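Local coordinates for oxidoreductase protein (PDB 5UI9) that probably catalyses an NAD-dependent oxidation or reduction of a small hydroxy acid, binding NAD+ and 2,3-dihydroxy-2-methylpropanoic acid side by side, at residues G14-A17 against V18-H22; L43-V46 against G47-G51; S163-P166 against Y167-E170. All coordinates share one frame; numbering follows the deposited sequence.

How the interactions relate
Two of the three contacts illustrate how short-range chain geometry builds a dinucleotide site; the third packs beside one of them. Interactions 1 and 3 (centres about 16 Å apart) both touch NAD: residues 14-17 offer backbone amides to its two phosphates, while Tyr167 approaches the nicotinamide-side phosphate from the GFO/IDH/MocA C-terminal part of the chain. They also meet, Phe15 CE2 lying 3.5 Å from Gln165 OE1, and Gln165 continues to the hydroxy acid. Interaction 2 lies on the neighbouring helix, farther from the cofactor, with the Val46 side chain about 8 Å from NAD. Phe50 CZ packs 3.6 Å from Met21 CB, joining helices 40-50 and 17-26. Interactions 2 and 3 do not touch.

Interaction 1 (G14-A17 against V18-H22). With NAD (nicotinamide-adenine-dinucleotide), chain C.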
loop_
_atom_site.group_PDB
_atom_site.type_symbol
_atom_site.label_atom_id
_atom_site.label_comp_id
_atom_site.label_asym_id
_atom_site.label_seq_id
_atom_site.Cartn_x
_atom_site.Cartn_y
_atom_site.Cartn_z
ATOM N N GLY A 14 -29.317 17.130 10.249
ATOM C CA GLY A 14 -28.536 17.610 9.114
ATOM C C GLY A 14 -28.566 16.695 7.914
ATOM O O GLY A 14 -29.487 15.890 7.750
ATOM N N PHE A 15 -27.530 16.817 7.089
ATOM C CA PHE A 15 -27.384 16.047 5.856
ATOM C C PHE A 15 -27.461 14.539 6.099
ATOM O O PHE A 15 -28.326 13.855 5.541
ATOM C CB PHE A 15 -26.053 16.420 5.186
ATOM C CG PHE A 15 -25.654 15.518 4.047
ATOM C CD1 PHE A 15 -26.299 15.600 2.815
ATOM C CD2 PHE A 15 -24.615 14.599 4.198
ATOM C CE1 PHE A 15 -25.914 14.780 1.754
ATOM C CE2 PHE A 15 -24.230 13.778 3.143
ATOM C CZ PHE A 15 -24.884 13.865 1.923
ATOM N N PHE A 16 -26.572 14.029 6.947
ATOM C CA PHE A 16 -26.511 12.591 7.175
ATOM C C PHE A 16 -27.626 12.038 8.061
ATOM O O PHE A 16 -27.998 10.871 7.919
ATOM C CB PHE A 16 -25.149 12.159 7.723
ATOM C CG PHE A 16 -24.886 10.689 7.539
ATOM C CD1 PHE A 16 -24.609 10.178 6.272
ATOM C CD2 PHE A 16 -24.962 9.811 8.612
ATOM C CE1 PHE A 16 -24.380 8.826 6.089
ATOM C CE2 PHE A 16 -24.738 8.450 8.432
ATOM C CZ PHE A 16 -24.433 7.961 7.172
ATOM N N ALA A 17 -28.160 12.859 8.959
ATOM C CA ALA A 17 -29.240 12.417 9.863
ATOM C C ALA A 17 -30.511 11.949 9.155
ATOM O O ALA A 17 -31.252 11.149 9.710
ATOM C CB ALA A 17 -29.589 13.515 10.854
ATOM N N VAL A 18 -30.757 12.444 7.940
ATOM C CA VAL A 18 -31.888 11.984 7.122
ATOM C C VAL A 18 -31.793 10.469 6.891
ATOM O O VAL A 18 -32.812 9.779 6.929
ATOM C CB VAL A 18 -31.973 12.753 5.774
ATOM C CG1 VAL A 18 -33.053 12.166 4.858
ATOM C CG2 VAL A 18 -32.229 14.242 6.021
ATOM N N ASN A 19 -30.571 9.961 6.681
ATOM C CA ASN A 19 -30.332 8.515 6.548
ATOM C C ASN A 19 -30.610 7.785 7.853
ATOM O O ASN A 19 -31.176 6.701 7.842
ATOM C CB ASN A 19 -28.896 8.199 6.118
ATOM C CG ASN A 19 -28.548 8.780 4.768
ATOM O OD1 ASN A 19 -29.184 8.471 3.764
ATOM N ND2 ASN A 19 -27.531 9.632 4.740
ATOM N N GLN A 20 -30.187 8.374 8.967
ATOM C CA GLN A 20 -30.409 7.776 10.282
ATOM C C GLN A 20 -31.904 7.714 10.614
ATOM O O GLN A 20 -32.374 6.707 11.143
ATOM C CB GLN A 20 -29.605 8.513 11.365
ATOM C CG GLN A 20 -28.105 8.315 11.191
ATOM C CD GLN A 20 -27.243 9.048 12.196
ATOM O OE1 GLN A 20 -26.174 9.545 11.841
ATOM N NE2 GLN A 20 -27.679 9.101 13.453
ATOM N N MET A 21 -32.636 8.771 10.254
ATOM C CA MET A 21 -34.097 8.818 10.403
ATOM C C MET A 21 -34.833 7.779 9.555
ATOM O O MET A 21 -35.758 7.126 10.050
ATOM C CB MET A 21 -34.634 10.221 10.073
ATOM C CG MET A 21 -34.244 11.296 11.079
ATOM S SD MET A 21 -34.878 11.065 12.755
ATOM C CE MET A 21 -36.647 11.235 12.465
ATOM N N HIS A 22 -34.436 7.626 8.290
ATOM C CA HIS A 22 -34.989 6.555 7.446
ATOM C C HIS A 22 -34.742 5.205 8.102
ATOM O O HIS A 22 -35.664 4.396 8.240
ATOM C CB HIS A 22 -34.361 6.528 6.046
ATOM C CG HIS A 22 -34.902 7.556 5.100
ATOM N ND1 HIS A 22 -36.228 7.603 4.732
ATOM C CD2 HIS A 22 -34.285 8.536 4.398
ATOM C CE1 HIS A 22 -36.411 8.589 3.872
ATOM N NE2 HIS A 22 -35.248 9.171 3.652
HETATM P PA NAD C . -24.588 18.912 8.983
HETATM O O1A NAD C . -23.914 20.235 9.280
HETATM O O2A NAD C . -25.283 18.698 7.667
HETATM O O5B NAD C . -25.639 18.611 10.151
HETATM C C5B NAD C . -25.414 18.970 11.508
HETATM C C4B NAD C . -26.732 19.489 12.059
HETATM O O4B NAD C . -26.636 19.575 13.477
HETATM C C3B NAD C . -27.074 20.882 11.551
HETATM O O3B NAD C . -28.415 20.886 11.042
HETATM C C2B NAD C . -26.911 21.797 12.755
HETATM O O2B NAD C . -27.874 22.852 12.754
HETATM C C1B NAD C . -27.121 20.842 13.918
HETATM N N9A NAD C . -26.431 21.149 15.193
HETATM C C8A NAD C . -25.127 21.432 15.384
HETATM N N7A NAD C . -24.876 21.613 16.707
HETATM C C5A NAD C . -26.027 21.427 17.380
HETATM C C6A NAD C . -26.482 21.465 18.796
HETATM N N6A NAD C . -25.628 21.746 19.803
HETATM N N1A NAD C . -27.786 21.201 19.049
HETATM C C2A NAD C . -28.672 20.919 18.071
HETATM N N3A NAD C . -28.325 20.870 16.771
HETATM C C4A NAD C . -27.047 21.109 16.372
HETATM O O3 NAD C . -23.510 17.743 9.215
HETATM P PN NAD C . -23.595 16.290 8.515
HETATM O O1N NAD C . -22.975 16.342 7.141
HETATM O O2N NAD C . -24.991 15.741 8.670
HETATM O O5D NAD C . -22.575 15.505 9.461
HETATM C C5D NAD C . -22.864 15.355 10.845
HETATM C C4D NAD C . -21.931 14.302 11.411
HETATM O O4D NAD C . -22.164 13.069 10.723
HETATM C C3D NAD C . -20.466 14.669 11.218
HETATM O O3D NAD C . -19.751 14.481 12.444
HETATM C C2D NAD C . -19.974 13.728 10.132
HETATM O O2D NAD C . -18.619 13.317 10.315
HETATM C C1D NAD C . -20.924 12.538 10.260
HETATM N N1N NAD C . -21.129 11.745 9.033
HETATM C C2N NAD C . -21.072 10.407 9.160
HETATM C C3N NAD C . -21.253 9.553 8.083
HETATM C C7N NAD C . -21.168 8.070 8.319
HETATM O O7N NAD C . -21.568 7.613 9.387
HETATM N N7N NAD C . -20.667 7.267 7.377
HETATM C C4N NAD C . -21.501 10.111 6.828
HETATM C C5N NAD C . -21.566 11.501 6.703
HETATM C C6N NAD C . -21.383 12.305 7.829
#
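Phe16 and Asn19 meet at the start of helix 17-26, where the glycine-rich turn of a Rossmann fold enters its first helix. Backbone hydrogen bonds make the turn: Asn19 N gives a bent bond to Phe16 O (3.0 Å, 131°), and Met21 N reaches Ala17 O at 2.8 Å in a straighter one. Two further amides serve the cofactor: Phe15 N points at NAD O2A (3.0 Å) and Phe16 N at NAD O2N (2.9 Å), so this turn gives each phosphate one nearly linear bond. Gly14 CA lies 3.2 Å from NAD O5B.

Phe16 CG stands anti to the backbone N (chi1 -161°), turning one ring face to the nicotinamide, with C4N 3.1 Å above the plane and offset toward the rim. Asn19 ND2 lies 3.3 Å from Phe16 CD1, the side chains crossing at about a right angle with ring and amide planes 61° apart; Asn19 OD1 is bound by Gln292. At the ring edge Gln20 OE1 sits in plane, 3.5 Å from Phe16 CD2, its hydrogen bond coming from Gln97 NE2; Gln20 NE2 donates to Asp72. Leu10 of strand 6-11 backs Ala17, helix 40-50 meets Val18 and Met21, and helix 289-308 covers Phe16 and Gln20.

Interaction 2 (L43-V46 against G47-G51); sequences LKLV and GDQFG
Gly47 gives its N-H to Leu43 O (3.0 Å) in the last turns of helix 40-50. Asp48 follows, its N bonded to Lys44 O at 2.9 Å, and its carboxylate turns back along the helix to meet the lysine one turn earlier. Lys44 starts with CG anti to its backbone N (chi1 -171°) and then bends at chi2 and chi4, which carries NZ to 3.1 Å from Asp48 OD2, forming a salt bridge through the syn lone pair of OD2. Gln49 N reaches Leu45 O, and the two side chains run side by side in the same direction. Phe50 N bonds to Val46 O at 3.1 Å; the carbonyl oxygen also lies in plane at the ring edge, 3.4 Å from Phe50 CD2, while Val46 CG1 touches that carbon at 4.1 Å. Gly51, with positive phi, is the first residue to leave helical angles, in a Schellman motif whose bond from Gly51 N to Asp48 O is weak.

The chemistry divides this helix of the beta-alpha-beta unit: Val46 and Phe50 face Met21 of helix 17-26, whereas Asp48, shared between Lys44 and Arg55 of strand 54-56, probably has its negative charge stabilised by both.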
loop_
_atom_site.group_PDB
_atom_site.type_symbol
_atom_site.label_atom_id
_atom_site.label_comp_id
_atom_site.label_asym_id
_atom_site.label_seq_id
_atom_site.Cartn_x
_atom_site.Cartn_y
_atom_site.Cartn_z
ATOM N N LEU A 43 -35.179 21.534 11.293
ATOM C CA LEU A 43 -36.172 20.986 12.210
ATOM C C LEU A 43 -37.537 20.831 11.532
ATOM O O LEU A 43 -38.210 19.822 11.710
ATOM C CB LEU A 43 -36.288 21.897 13.436
ATOM C CG LEU A 43 -36.955 21.340 14.685
ATOM C CD1 LEU A 43 -36.136 20.200 15.274
ATOM C CD2 LEU A 43 -37.139 22.464 15.699
ATOM N N LYS A 44 -37.921 21.835 10.746
ATOM C CA LYS A 44 -39.160 21.812 9.953
ATOM C C LYS A 44 -39.112 20.735 8.857
ATOM O O LYS A 44 -40.038 19.935 8.723
ATOM C CB LYS A 44 -39.384 23.193 9.315
ATOM C CG LYS A 44 -40.723 23.412 8.621
ATOM C CD LYS A 44 -41.878 23.497 9.611
ATOM C CE LYS A 44 -43.073 24.239 9.026
ATOM N NZ LYS A 44 -43.475 23.708 7.693
ATOM N N LEU A 45 -38.028 20.727 8.084
ATOM C CA LEU A 45 -37.890 19.826 6.940
ATOM C C LEU A 45 -37.880 18.356 7.373
ATOM O O LEU A 45 -38.647 17.547 6.848
ATOM C CB LEU A 45 -36.625 20.174 6.148
ATOM C CG LEU A 45 -36.465 19.599 4.737
ATOM C CD1 LEU A 45 -35.844 20.637 3.809
ATOM C CD2 LEU A 45 -35.640 18.314 4.732
ATOM N N VAL A 46 -37.035 18.030 8.348
ATOM C CA VAL A 46 -36.919 16.660 8.856
ATOM C C VAL A 46 -38.155 16.250 9.664
ATOM O O VAL A 46 -38.607 15.104 9.568
ATOM C CB VAL A 46 -35.609 16.470 9.671
ATOM C CG1 VAL A 46 -35.576 15.125 10.392
ATOM C CG2 VAL A 46 -34.405 16.617 8.745
ATOM N N GLY A 47 -38.698 17.174 10.453
ATOM C CA GLY A 47 -39.926 16.911 11.208
ATOM C C GLY A 47 -41.109 16.573 10.309
ATOM O O GLY A 47 -41.825 15.604 10.563
ATOM N N ASP A 48 -41.297 17.366 9.252
ATOM C CA ASP A 48 -42.377 17.137 8.276
ATOM C C ASP A 48 -42.171 15.856 7.468
ATOM O O ASP A 48 -43.103 15.072 7.306
ATOM C CB ASP A 48 -42.525 18.330 7.318
ATOM C CG ASP A 48 -43.126 19.568 7.992
ATOM O OD1 ASP A 48 -43.579 19.481 9.150
ATOM O OD2 ASP A 48 -43.142 20.638 7.353
ATOM N N GLN A 49 -40.952 15.651 6.976
ATOM C CA GLN A 49 -40.617 14.459 6.193
ATOM C C GLN A 49 -40.940 13.156 6.936
ATOM O O GLN A 49 -41.514 12.239 6.351
ATOM C CB GLN A 49 -39.132 14.484 5.787
ATOM C CG GLN A 49 -38.708 13.362 4.841
ATOM C CD GLN A 49 -37.281 13.514 4.336
ATOM O OE1 GLN A 49 -36.551 14.428 4.732
ATOM N NE2 GLN A 49 -36.875 12.609 3.464
ATOM N N PHE A 50 -40.587 13.099 8.221
ATOM C CA PHE A 50 -40.708 11.877 9.023
ATOM C C PHE A 50 -41.856 11.886 10.029
ATOM O O PHE A 50 -41.978 10.950 10.817
ATOM C CB PHE A 50 -39.367 11.587 9.717
ATOM C CG PHE A 50 -38.275 11.222 8.755
ATOM C CD1 PHE A 50 -38.117 9.907 8.334
ATOM C CD2 PHE A 50 -37.435 12.195 8.231
ATOM C CE1 PHE A 50 -37.124 9.570 7.426
ATOM C CE2 PHE A 50 -36.444 11.868 7.322
ATOM C CZ PHE A 50 -36.288 10.555 6.921
ATOM N N GLY A 51 -42.696 12.924 9.992
ATOM C CA GLY A 51 -43.898 13.002 10.829
ATOM C C GLY A 51 -43.632 13.055 12.326
ATOM O O GLY A 51 -44.321 12.391 13.097
#

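Interaction 3 (S163-P166 against Y167-E170). With NAD (nicotinamide-adenine-dinucleotide), chain C; 8A1 ((2S)-2,3-dihydroxy-2-methylpropanoic acid), chain D.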
loop_
_atom_site.group_PDB
_atom_site.type_symbol
_atom_site.label_atom_id
_atom_site.label_comp_id
_atom_site.label_asym_id
_atom_site.label_seq_id
_atom_site.Cartn_x
_atom_site.Cartn_y
_atom_site.Cartn_z
ATOM N N SER A 163 -20.000 18.839 -1.627
ATOM C CA SER A 163 -21.368 19.321 -1.926
ATOM C C SER A 163 -22.304 19.118 -0.742
ATOM O O SER A 163 -22.879 20.075 -0.233
ATOM C CB SER A 163 -21.967 18.622 -3.152
ATOM O OG SER A 163 -21.446 19.173 -4.343
ATOM N N GLY A 164 -22.445 17.865 -0.319
ATOM C CA GLY A 164 -23.309 17.518 0.804
ATOM C C GLY A 164 -22.756 17.917 2.162
ATOM O O GLY A 164 -23.530 18.148 3.098
ATOM N N GLN A 165 -21.424 17.998 2.268
ATOM C CA GLN A 165 -20.730 18.244 3.536
ATOM C C GLN A 165 -19.684 19.370 3.373
ATOM O O GLN A 165 -18.486 19.108 3.466
ATOM C CB GLN A 165 -20.083 16.936 4.031
ATOM C CG GLN A 165 -21.091 15.827 4.341
ATOM C CD GLN A 165 -20.474 14.447 4.453
ATOM O OE1 GLN A 165 -20.758 13.567 3.632
ATOM N NE2 GLN A 165 -19.636 14.241 5.478
ATOM N N PRO A 166 -20.139 20.625 3.141
ATOM C CA PRO A 166 -19.245 21.781 2.844
ATOM C C PRO A 166 -18.147 22.091 3.882
ATOM O O PRO A 166 -17.071 22.567 3.511
ATOM C CB PRO A 166 -20.209 22.979 2.731
ATOM C CG PRO A 166 -21.584 22.423 2.709
ATOM C CD PRO A 166 -21.544 21.053 3.315
ATOM N N TYR A 167 -18.443 21.851 5.158
ATOM C CA TYR A 167 -17.460 21.963 6.260
ATOM C C TYR A 167 -16.142 21.197 6.048
ATOM O O TYR A 167 -15.098 21.613 6.558
ATOM C CB TYR A 167 -18.092 21.554 7.613
ATOM C CG TYR A 167 -18.678 20.157 7.634
ATOM C CD1 TYR A 167 -17.883 19.045 7.922
ATOM C CD2 TYR A 167 -20.036 19.948 7.373
ATOM C CE1 TYR A 167 -18.424 17.766 7.938
ATOM C CE2 TYR A 167 -20.582 18.672 7.383
ATOM C CZ TYR A 167 -19.773 17.587 7.667
ATOM O OH TYR A 167 -20.314 16.335 7.661
ATOM N N LEU A 168 -16.194 20.093 5.298
ATOM C CA LEU A 168 -15.007 19.301 4.969
ATOM C C LEU A 168 -13.919 20.092 4.219
ATOM O O LEU A 168 -12.732 19.790 4.358
ATOM C CB LEU A 168 -15.402 18.059 4.152
ATOM C CG LEU A 168 -16.282 17.006 4.845
ATOM C CD1 LEU A 168 -16.619 15.864 3.891
ATOM C CD2 LEU A 168 -15.632 16.479 6.125
ATOM N N ALA A 169 -14.331 21.099 3.447
ATOM C CA ALA A 169 -13.397 21.978 2.727
ATOM C C ALA A 169 -12.778 23.086 3.595
ATOM O O ALA A 169 -11.820 23.730 3.165
ATOM C CB ALA A 169 -14.092 22.603 1.523
ATOM N N GLU A 170 -13.317 23.305 4.795
ATOM C CA GLU A 170 -12.957 24.462 5.622
ATOM C C GLU A 170 -11.958 24.152 6.745
ATOM O O GLU A 170 -11.174 25.020 7.121
ATOM C CB GLU A 170 -14.227 25.096 6.198
ATOM C CG GLU A 170 -15.173 25.637 5.128
ATOM C CD GLU A 170 -16.440 26.265 5.698
ATOM O OE1 GLU A 170 -17.039 25.696 6.641
ATOM O OE2 GLU A 170 -16.845 27.338 5.192
HETATM P PA NAD C . -24.588 18.912 8.983
HETATM O O1A NAD C . -23.914 20.235 9.280
HETATM O O2A NAD C . -25.283 18.698 7.667
HETATM O O5B NAD C . -25.639 18.611 10.151
HETATM C C5B NAD C . -25.414 18.970 11.508
HETATM C C4B NAD C . -26.732 19.489 12.059
HETATM O O4B NAD C . -26.636 19.575 13.477
HETATM C C3B NAD C . -27.074 20.882 11.551
HETATM O O3B NAD C . -28.415 20.886 11.042
HETATM C C2B NAD C . -26.911 21.797 12.755
HETATM O O2B NAD C . -27.874 22.852 12.754
HETATM C C1B NAD C . -27.121 20.842 13.918
HETATM N N9A NAD C . -26.431 21.149 15.193
HETATM C C8A NAD C . -25.127 21.432 15.384
HETATM N N7A NAD C . -24.876 21.613 16.707
HETATM C C5A NAD C . -26.027 21.427 17.380
HETATM C C6A NAD C . -26.482 21.465 18.796
HETATM N N6A NAD C . -25.628 21.746 19.803
HETATM N N1A NAD C . -27.786 21.201 19.049
HETATM C C2A NAD C . -28.672 20.919 18.071
HETATM N N3A NAD C . -28.325 20.870 16.771
HETATM C C4A NAD C . -27.047 21.109 16.372
HETATM O O3 NAD C . -23.510 17.743 9.215
HETATM P PN NAD C . -23.595 16.290 8.515
HETATM O O1N NAD C . -22.975 16.342 7.141
HETATM O O2N NAD C . -24.991 15.741 8.670
HETATM O O5D NAD C . -22.575 15.505 9.461
HETATM C C5D NAD C . -22.864 15.355 10.845
HETATM C C4D NAD C . -21.931 14.302 11.411
HETATM O O4D NAD C . -22.164 13.069 10.723
HETATM C C3D NAD C . -20.466 14.669 11.218
HETATM O O3D NAD C . -19.751 14.481 12.444
HETATM C C2D NAD C . -19.974 13.728 10.132
HETATM O O2D NAD C . -18.619 13.317 10.315
HETATM C C1D NAD C . -20.924 12.538 10.260
HETATM N N1N NAD C . -21.129 11.745 9.033
HETATM C C2N NAD C . -21.072 10.407 9.160
HETATM C C3N NAD C . -21.253 9.553 8.083
HETATM C C7N NAD C . -21.168 8.070 8.319
HETATM O O7N NAD C . -21.568 7.613 9.387
HETATM N N7N NAD C . -20.667 7.267 7.377
HETATM C C4N NAD C . -21.501 10.111 6.828
HETATM C C5N NAD C . -21.566 11.501 6.703
HETATM C C6N NAD C . -21.383 12.305 7.829
HETATM O OXT 8A1 D . -19.068 8.498 5.375
HETATM C C 8A1 D . -18.436 9.434 5.920
HETATM O O 8A1 D . -18.202 9.459 7.149
HETATM C CA 8A1 D . -17.924 10.569 5.071
HETATM C CB 8A1 D . -16.480 10.221 4.708
HETATM O O1 8A1 D . -15.943 11.129 3.742
HETATM O O2 8A1 D . -17.969 11.797 5.817
HETATM C C3 8A1 D . -18.806 10.740 3.833
#
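Tyr167 places CG between its own backbone N and carbonyl carbon (chi1 57°), which folds the ring back over the peptide of Gln165, while Gln165 sets CG anti to its carbonyl carbon (chi1 -63°) and extends toward the same phenol oxygen. The setting is a turn in the GFO/IDH/MocA C-terminal domain, after helix 161-164, in which residues 167-169 have helical backbone angles, with i to i+3 bonds in place of regular helical ones: Leu168 N to Gln165 O and Ala169 N to Pro166 O, both 3.1 Å, each donor lying above the carbonyl plane. One ring face of Tyr167 has Gln165 O over its centre, 4.2 Å above the plane. Leu168 CD1 meets Gln165 CB at 3.6 Å and thereby packs beside the stem of the glutamine.

Gln165 NE2 is divided between two acceptors, bonding to Tyr167 OH at 3.1 Å, with the hydroxyl oxygen 22° out of the Gln165 amide plane, and to O2 of the bound dihydroxy acid at 3.0 Å. The two bonds probably hold the amide's rotation; with the Tyr167 OH to O1N bond they connect ligand and cofactor. Tyr232, Asp178, His182 and Lys98 also hydrogen-bond the acid. Tyr167 OH donates to NAD O1N, which lies in the plane of the phenol ring, 2.7 Å from the hydroxyl oxygen.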